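Local structure of cocosin 1 acidic chain (Cocos nucifera, 5WPW) at residues S55-V63 / A117-W125; V292-S300 / G408-P416. The protein serves as a hexameric 11S seed storage globulin of coconut, a nutrient reservoir built from two cupin domains, and is a potential food allergen. The protein carries 2 engineered substitutions. All coordinates share one frame; numbering follows the deposited sequence.

How the interactions relate
Interactions 1 and 2 lie in the two cupin domains of one 11S globulin subunit, on opposite sides of the chain's centre. Their own centres are about 35 Å apart and their nearest atoms about 15 Å, so they do not touch. In the N-terminal cupin, interaction 1 pairs two strand-to-strand connections, each passing from one sheet of the barrel to the other. Interaction 2 (292-300 with 408-416) sets the turn between strands 287-293 and 298-304, one connection earlier in the cupin order, against the end of the modelled chain, beyond the last helix. Both meet other subunits of the hexamer: interaction 1 two of them, and interaction 2 another two.

Interaction 1: residues S55-V63 / A117-W125; sequences SMSNAPRLV and AVPNGFAYW
Arg61 and Val118 form an antiparallel hydrogen-bonded pair, gripped by Arg61 N to Val118 O (3.2 Å) and Val118 N to Arg61 O (3.1 Å). Their side chains lie alongside one another and point the same way. Arg61 CG and NE pass Val118 CB, each at 3.9 Å. With CG between the backbone N and the carbonyl carbon (chi1 88°), the arginine chain runs out alongside Val118, bends at chi3 and carries NH1 to 4.2 Å from CD2 of Tyr124, which belongs to the other ladder; the guanidinium and ring planes are 55° apart. Two waters lie at the guanidinium's edge, in its plane: water 3 accepts from NE and lies within donating reach of Ala59 O and Val118 O, while water 2 accepts from NH2 and Ser57 N, with Pro119 O and Phe122 O in donating reach; not all of these acceptors need be satisfied at once. The guanidinium is thus linked through water to the main chain of both connections inside the protein.

Tyr124, pairing with Ser55 through Tyr124 N to Ser55 O (3.0 Å) and a reciprocal bond, ties down the other end. Between the two ladders, the type II turn Pro119-Phe122 sends Gly121 N to Ser57 O (2.9 Å), and Asn120 CB packs against Asn58 O (3.5 Å).

These paired connections link the two sheets of the N-terminal cupin barrel: strand 61-67 lies between 114-118 and 134-140, whereas 50-57 pairs with 124-127. Val118 and Tyr124 face strand 70-74, and helix 281-284 covers Leu62 and Ala117.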
loop_
_atom_site.group_PDB
_atom_site.type_symbol
_atom_site.label_atom_id
_atom_site.label_comp_id
_atom_site.label_asym_id
_atom_site.label_seq_id
_atom_site.Cartn_x
_atom_site.Cartn_y
_atom_site.Cartn_z
ATOM N N SER A 55 -31.937 4.166 6.569
ATOM C CA SER A 55 -31.495 5.492 6.158
ATOM C C SER A 55 -29.996 5.431 5.912
ATOM O O SER A 55 -29.318 4.490 6.339
ATOM C CB SER A 55 -31.839 6.567 7.202
ATOM O OG SER A 55 -30.987 6.517 8.352
ATOM N N MET A 56 -29.489 6.433 5.209
ATOM C CA MET A 56 -28.059 6.523 4.963
ATOM C C MET A 56 -27.620 7.961 5.172
ATOM O O MET A 56 -28.414 8.897 5.036
ATOM C CB MET A 56 -27.668 5.984 3.590
ATOM C CG MET A 56 -28.322 6.617 2.414
ATOM S SD MET A 56 -27.314 7.984 1.791
ATOM C CE MET A 56 -28.196 8.312 0.258
ATOM N N SER A 57 -26.352 8.130 5.547
ATOM C CA SER A 57 -25.797 9.428 5.898
ATOM C C SER A 57 -24.609 9.757 4.994
ATOM O O SER A 57 -23.957 8.862 4.459
ATOM C CB SER A 57 -25.347 9.472 7.366
ATOM O OG SER A 57 -26.468 9.452 8.263
ATOM N N ASN A 58 -24.362 11.052 4.806
ATOM C CA ASN A 58 -23.225 11.533 4.018
ATOM C C ASN A 58 -21.895 11.369 4.739
ATOM O O ASN A 58 -20.850 11.563 4.107
ATOM C CB ASN A 58 -23.407 13.014 3.662
ATOM C CG ASN A 58 -23.337 13.950 4.904
ATOM O OD1 ASN A 58 -23.845 13.619 5.987
ATOM N ND2 ASN A 58 -22.712 15.119 4.740
ATOM N N ALA A 59 -21.909 11.045 6.021
ATOM C CA ALA A 59 -20.695 10.964 6.831
ATOM C C ALA A 59 -20.528 9.572 7.430
ATOM O O ALA A 59 -21.528 8.934 7.812
ATOM C CB ALA A 59 -20.738 11.998 7.944
ATOM N N PRO A 60 -19.304 9.047 7.489
ATOM C CA PRO A 60 -19.092 7.786 8.207
ATOM C C PRO A 60 -19.313 8.022 9.692
ATOM O O PRO A 60 -19.197 9.149 10.183
ATOM C CB PRO A 60 -17.637 7.429 7.896
ATOM C CG PRO A 60 -16.968 8.770 7.676
ATOM C CD PRO A 60 -18.038 9.641 7.015
ATOM N N ARG A 61 -19.674 6.954 10.401
ATOM C CA ARG A 61 -19.994 7.070 11.827
ATOM C C ARG A 61 -19.536 5.856 12.620
ATOM O O ARG A 61 -19.327 4.772 12.077
ATOM C CB ARG A 61 -21.501 7.283 12.026
ATOM C CG ARG A 61 -22.283 6.028 12.132
ATOM C CD ARG A 61 -23.764 6.322 12.064
ATOM N NE ARG A 61 -24.206 6.367 10.681
ATOM C CZ ARG A 61 -25.475 6.362 10.314
ATOM N NH1 ARG A 61 -26.428 6.306 11.241
ATOM N NH2 ARG A 61 -25.787 6.393 9.030
ATOM N N LEU A 62 -19.363 6.063 13.936
ATOM C CA LEU A 62 -19.225 5.000 14.913
ATOM C C LEU A 62 -20.396 5.128 15.871
ATOM O O LEU A 62 -20.719 6.246 16.288
ATOM C CB LEU A 62 -17.928 5.103 15.725
ATOM C CG LEU A 62 -16.611 4.900 14.987
ATOM C CD1 LEU A 62 -15.511 4.721 16.020
ATOM C CD2 LEU A 62 -16.711 3.704 14.062
ATOM N N VAL A 63 -21.066 4.008 16.134
ATOM C CA VAL A 63 -22.157 3.919 17.102
ATOM C C VAL A 63 -21.657 3.139 18.307
ATOM O O VAL A 63 -21.091 2.052 18.149
ATOM C CB VAL A 63 -23.392 3.236 16.491
ATOM C CG1 VAL A 63 -24.547 3.260 17.495
ATOM C CG2 VAL A 63 -23.769 3.901 15.171
ATOM N N ALA A 117 -19.545 0.325 13.118
ATOM C CA ALA A 117 -19.007 1.271 12.133
ATOM C C ALA A 117 -19.872 1.213 10.878
ATOM O O ALA A 117 -19.984 0.152 10.247
ATOM C CB ALA A 117 -17.559 0.951 11.778
ATOM N N VAL A 118 -20.470 2.344 10.520
ATOM C CA VAL A 118 -21.311 2.462 9.330
ATOM C C VAL A 118 -20.692 3.416 8.307
ATOM O O VAL A 118 -20.723 4.630 8.522
ATOM C CB VAL A 118 -22.715 2.945 9.736
ATOM C CG1 VAL A 118 -23.603 3.061 8.529
ATOM C CG2 VAL A 118 -23.319 2.007 10.757
ATOM N N PRO A 119 -20.165 2.923 7.180
ATOM C CA PRO A 119 -19.653 3.821 6.130
ATOM C C PRO A 119 -20.717 4.771 5.609
ATOM O O PRO A 119 -21.899 4.444 5.552
ATOM C CB PRO A 119 -19.218 2.863 5.009
ATOM C CG PRO A 119 -19.258 1.478 5.612
ATOM C CD PRO A 119 -20.208 1.519 6.750
ATOM N N ASN A 120 -20.284 5.941 5.163
ATOM C CA ASN A 120 -21.245 6.837 4.531
ATOM C C ASN A 120 -21.873 6.162 3.315
ATOM O O ASN A 120 -21.264 5.306 2.670
ATOM C CB ASN A 120 -20.562 8.111 4.091
ATOM C CG ASN A 120 -19.410 7.818 3.202
ATOM O OD1 ASN A 120 -18.491 7.102 3.604
ATOM N ND2 ASN A 120 -19.469 8.296 1.964
ATOM N N GLY A 121 -23.108 6.546 3.012
ATOM C CA GLY A 121 -23.754 6.088 1.806
ATOM C C GLY A 121 -24.300 4.678 1.825
ATOM O O GLY A 121 -24.828 4.237 0.796
ATOM N N PHE A 122 -24.196 3.952 2.947
ATOM C CA PHE A 122 -24.739 2.602 3.084
ATOM C C PHE A 122 -26.026 2.633 3.908
ATOM O O PHE A 122 -26.042 3.190 5.003
ATOM C CB PHE A 122 -23.752 1.651 3.788
ATOM C CG PHE A 122 -22.530 1.285 2.972
ATOM C CD1 PHE A 122 -21.816 2.241 2.277
ATOM C CD2 PHE A 122 -22.065 -0.027 2.953
ATOM C CE1 PHE A 122 -20.685 1.895 1.544
ATOM C CE2 PHE A 122 -20.937 -0.377 2.230
ATOM C CZ PHE A 122 -20.250 0.590 1.514
ATOM N N ALA A 123 -27.080 1.983 3.410
ATOM C CA ALA A 123 -28.327 1.876 4.164
ATOM C C ALA A 123 -28.173 1.016 5.416
ATOM O O ALA A 123 -27.591 -0.078 5.386
ATOM C CB ALA A 123 -29.436 1.306 3.278
ATOM N N TYR A 124 -28.757 1.499 6.513
ATOM C CA TYR A 124 -28.590 0.956 7.857
ATOM C C TYR A 124 -29.940 0.946 8.572
ATOM O O TYR A 124 -30.694 1.918 8.461
ATOM C CB TYR A 124 -27.610 1.838 8.623
ATOM C CG TYR A 124 -27.447 1.610 10.108
ATOM C CD1 TYR A 124 -26.664 0.572 10.580
ATOM C CD2 TYR A 124 -28.021 2.474 11.037
ATOM C CE1 TYR A 124 -26.479 0.365 11.933
ATOM C CE2 TYR A 124 -27.837 2.277 12.407
ATOM C CZ TYR A 124 -27.066 1.215 12.842
ATOM O OH TYR A 124 -26.860 0.987 14.187
ATOM N N TRP A 125 -30.228 -0.125 9.324
ATOM C CA TRP A 125 -31.418 -0.179 10.176
ATOM C C TRP A 125 -31.096 -0.958 11.452
ATOM O O TRP A 125 -30.134 -1.732 11.509
ATOM C CB TRP A 125 -32.631 -0.794 9.421
ATOM C CG TRP A 125 -32.413 -2.187 8.904
ATOM C CD1 TRP A 125 -32.015 -2.537 7.636
ATOM C CD2 TRP A 125 -32.604 -3.412 9.615
ATOM N NE1 TRP A 125 -31.931 -3.901 7.529
ATOM C CE2 TRP A 125 -32.277 -4.463 8.732
ATOM C CE3 TRP A 125 -32.998 -3.725 10.928
ATOM C CZ2 TRP A 125 -32.337 -5.801 9.106
ATOM C CZ3 TRP A 125 -33.058 -5.062 11.304
ATOM C CH2 TRP A 125 -32.725 -6.084 10.397
HETATM O O HOH W 1 -31.200 4.118 10.045
HETATM O O HOH W 2 -24.738 5.834 6.010
HETATM O O HOH W 3 -22.712 6.473 8.091
#

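Interaction 2: residues V292-S300 / G408-P416; sequences VLYRNAMVS and GDEVAIFTP
The short strand 413-414 runs antiparallel to the start of strand 298-304, adding the C-terminal end of the modelled chain to a sheet of the second cupin barrel. Met298 and Phe414 form a hydrogen-bonded pair, with Met298 N to Phe414 O at 3.1 Å and Phe414 N to Met298 O at 2.8 Å. Val299 and Ile413 follow as a non-hydrogen-bonded pair. One step further, Ser300 N gives a nearly linear bond to Ala412 O, 2.8 Å long with 175° at the hydrogen and lying in the carbonyl plane. Before this ladder, the type II turn Tyr294-Ala297 connects strand 287-293 to strand 298-304, and with them the two sheets of the barrel.

The side chains divide between the two faces. On the face of Val299 and Ile413, Leu293 CD2 crosses to Ile413 CD1 at 3.6 Å; with chi2 of the isoleucine at -96°, CD1 swings toward Leu293, at the end of strand 287-293. Ile270 of strand 268-273 also packs on this isoleucine. On the opposite face Met298 CB meets Phe414 CB at 4.0 Å, and Leu187 and Ala191 of a neighbouring subunit pack on Met298 and Phe414 respectively. Pro416 lies against the turn, its CB beside Asn296 O and its CD against Ala297.

Phe414 buries the largest area of the contact. Ser300 CB rests over one face of its ring as a CH-pi contact, 3.8 Å from the centroid and displaced toward the rim. Ser300 OG, anti to its own N (chi1 -173°), lies 3.2 Å from Phe414 CZ and hydrogen-bonds Val375 O.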
loop_
_atom_site.group_PDB
_atom_site.type_symbol
_atom_site.label_atom_id
_atom_site.label_comp_id
_atom_site.label_asym_id
_atom_site.label_seq_id
_atom_site.Cartn_x
_atom_site.Cartn_y
_atom_site.Cartn_z
ATOM N N VAL A 292 -12.550 2.794 32.003
ATOM C CA VAL A 292 -13.297 2.527 33.238
ATOM C C VAL A 292 -12.321 2.734 34.391
ATOM O O VAL A 292 -11.375 1.959 34.542
ATOM C CB VAL A 292 -13.890 1.117 33.278
ATOM C CG1 VAL A 292 -14.400 0.794 34.714
ATOM C CG2 VAL A 292 -15.012 0.961 32.236
ATOM N N LEU A 293 -12.536 3.792 35.175
ATOM C CA LEU A 293 -11.676 4.176 36.284
ATOM C C LEU A 293 -12.349 3.756 37.589
ATOM O O LEU A 293 -13.533 4.047 37.798
ATOM C CB LEU A 293 -11.446 5.685 36.294
ATOM C CG LEU A 293 -10.424 6.274 35.322
ATOM C CD1 LEU A 293 -10.423 7.778 35.451
ATOM C CD2 LEU A 293 -9.056 5.714 35.644
ATOM N N TYR A 294 -11.617 3.028 38.426
ATOM C CA TYR A 294 -12.107 2.625 39.737
ATOM C C TYR A 294 -12.005 3.814 40.692
ATOM O O TYR A 294 -11.434 4.853 40.357
ATOM C CB TYR A 294 -11.306 1.431 40.261
ATOM C CG TYR A 294 -11.351 0.174 39.406
ATOM C CD1 TYR A 294 -12.399 -0.062 38.510
ATOM C CD2 TYR A 294 -10.338 -0.779 39.500
ATOM C CE1 TYR A 294 -12.434 -1.216 37.742
ATOM C CE2 TYR A 294 -10.357 -1.923 38.739
ATOM C CZ TYR A 294 -11.402 -2.138 37.857
ATOM O OH TYR A 294 -11.403 -3.286 37.108
ATOM N N ARG A 295 -12.544 3.647 41.912
ATOM C CA ARG A 295 -12.671 4.765 42.851
ATOM C C ARG A 295 -11.367 5.548 42.982
ATOM O O ARG A 295 -10.300 4.971 43.198
ATOM C CB ARG A 295 -13.131 4.252 44.235
ATOM C CG ARG A 295 -12.046 3.547 45.075
ATOM C CD ARG A 295 -12.116 3.893 46.583
ATOM N NE ARG A 295 -11.334 5.078 46.944
ATOM C CZ ARG A 295 -10.055 5.071 47.331
ATOM N NH1 ARG A 295 -9.368 3.938 47.402
ATOM N NH2 ARG A 295 -9.455 6.212 47.639
ATOM N N ASN A 296 -11.460 6.863 42.790
ATOM C CA ASN A 296 -10.381 7.837 42.987
ATOM C C ASN A 296 -9.175 7.656 42.057
ATOM O O ASN A 296 -8.148 8.324 42.252
ATOM C CB ASN A 296 -9.902 7.838 44.444
ATOM C CG ASN A 296 -11.004 8.197 45.402
ATOM O OD1 ASN A 296 -11.276 7.469 46.359
ATOM N ND2 ASN A 296 -11.650 9.321 45.157
ATOM N N ALA A 297 -9.251 6.788 41.055
ATOM C CA ALA A 297 -8.092 6.604 40.185
ATOM C C ALA A 297 -7.967 7.739 39.169
ATOM O O ALA A 297 -8.852 8.586 39.003
ATOM C CB ALA A 297 -8.155 5.261 39.461
ATOM N N MET A 298 -6.853 7.720 38.456
ATOM C CA MET A 298 -6.483 8.773 37.530
ATOM C C MET A 298 -6.085 8.186 36.189
ATOM O O MET A 298 -5.497 7.100 36.121
ATOM C CB MET A 298 -5.316 9.585 38.078
ATOM C CG MET A 298 -5.682 10.513 39.201
ATOM S SD MET A 298 -4.561 11.908 39.197
ATOM C CE MET A 298 -4.407 12.135 37.421
ATOM N N VAL A 299 -6.421 8.909 35.128
ATOM C CA VAL A 299 -5.746 8.761 33.852
ATOM C C VAL A 299 -4.607 9.776 33.814
ATOM O O VAL A 299 -4.830 10.975 34.005
ATOM C CB VAL A 299 -6.710 8.952 32.672
ATOM C CG1 VAL A 299 -5.988 8.642 31.369
ATOM C CG2 VAL A 299 -7.904 8.033 32.802
ATOM N N SER A 300 -3.398 9.280 33.588
ATOM C CA SER A 300 -2.201 10.101 33.480
ATOM C C SER A 300 -2.444 11.298 32.563
ATOM O O SER A 300 -3.140 11.165 31.542
ATOM C CB SER A 300 -1.056 9.239 32.937
ATOM O OG SER A 300 0.195 9.915 32.939
ATOM N N GLY A 408 7.408 6.463 36.963
ATOM C CA GLY A 408 8.050 6.016 35.738
ATOM C C GLY A 408 7.798 4.570 35.387
ATOM O O GLY A 408 8.084 4.168 34.253
ATOM N N ASP A 409 7.271 3.785 36.318
ATOM C CA ASP A 409 6.953 2.386 36.089
ATOM C C ASP A 409 5.502 2.166 35.696
ATOM O O ASP A 409 5.140 1.035 35.356
ATOM C CB ASP A 409 7.230 1.568 37.355
ATOM C CG ASP A 409 8.645 1.065 37.427
ATOM O OD1 ASP A 409 9.351 1.120 36.399
ATOM O OD2 ASP A 409 9.055 0.615 38.517
ATOM N N GLU A 410 4.667 3.201 35.748
ATOM C CA GLU A 410 3.223 3.031 35.719
ATOM C C GLU A 410 2.639 3.290 34.340
ATOM O O GLU A 410 3.035 4.236 33.660
ATOM C CB GLU A 410 2.550 3.950 36.736
ATOM C CG GLU A 410 2.469 3.287 38.094
ATOM C CD GLU A 410 2.084 4.220 39.210
ATOM O OE1 GLU A 410 2.966 4.543 40.026
ATOM O OE2 GLU A 410 0.902 4.592 39.285
ATOM N N VAL A 411 1.678 2.444 33.960
ATOM C CA VAL A 411 0.831 2.591 32.781
ATOM C C VAL A 411 -0.064 3.811 32.940
ATOM O O VAL A 411 0.009 4.519 33.948
ATOM C CB VAL A 411 -0.012 1.319 32.556
ATOM C CG1 VAL A 411 0.871 0.137 32.300
ATOM C CG2 VAL A 411 -0.921 1.042 33.782
ATOM N N ALA A 412 -0.940 4.057 31.963
ATOM C CA ALA A 412 -1.721 5.292 31.959
ATOM C C ALA A 412 -2.714 5.389 33.117
ATOM O O ALA A 412 -3.150 6.502 33.445
ATOM C CB ALA A 412 -2.466 5.434 30.634
ATOM N N ILE A 413 -3.074 4.268 33.740
ATOM C CA ILE A 413 -4.033 4.250 34.843
ATOM C C ILE A 413 -3.238 4.331 36.138
ATOM O O ILE A 413 -2.581 3.365 36.531
ATOM C CB ILE A 413 -4.915 2.994 34.818
ATOM C CG1 ILE A 413 -5.717 2.914 33.521
ATOM C CG2 ILE A 413 -5.877 2.988 36.027
ATOM C CD1 ILE A 413 -7.133 3.467 33.644
ATOM N N PHE A 414 -3.304 5.485 36.794
ATOM C CA PHE A 414 -2.532 5.771 37.993
ATOM C C PHE A 414 -3.392 5.457 39.212
ATOM O O PHE A 414 -4.438 6.084 39.415
ATOM C CB PHE A 414 -2.106 7.238 38.009
ATOM C CG PHE A 414 -0.949 7.555 37.113
ATOM C CD1 PHE A 414 -0.279 6.556 36.413
ATOM C CD2 PHE A 414 -0.523 8.861 36.965
ATOM C CE1 PHE A 414 0.790 6.872 35.584
ATOM C CE2 PHE A 414 0.550 9.184 36.137
ATOM C CZ PHE A 414 1.208 8.192 35.453
ATOM N N THR A 415 -2.973 4.483 40.007
ATOM C CA THR A 415 -3.756 4.130 41.181
ATOM C C THR A 415 -3.598 5.203 42.257
ATOM O O THR A 415 -2.479 5.659 42.520
ATOM C CB THR A 415 -3.338 2.768 41.725
ATOM O OG1 THR A 415 -1.911 2.634 41.677
ATOM C CG2 THR A 415 -3.971 1.683 40.896
ATOM N N PRO A 416 -4.698 5.612 42.913
ATOM C CA PRO A 416 -4.825 6.727 43.868
ATOM C C PRO A 416 -3.703 6.815 44.910
ATOM O O PRO A 416 -3.298 5.790 45.455
ATOM C CB PRO A 416 -6.175 6.446 44.566
ATOM C CG PRO A 416 -6.563 5.046 44.174
ATOM C CD PRO A 416 -5.950 4.836 42.825
#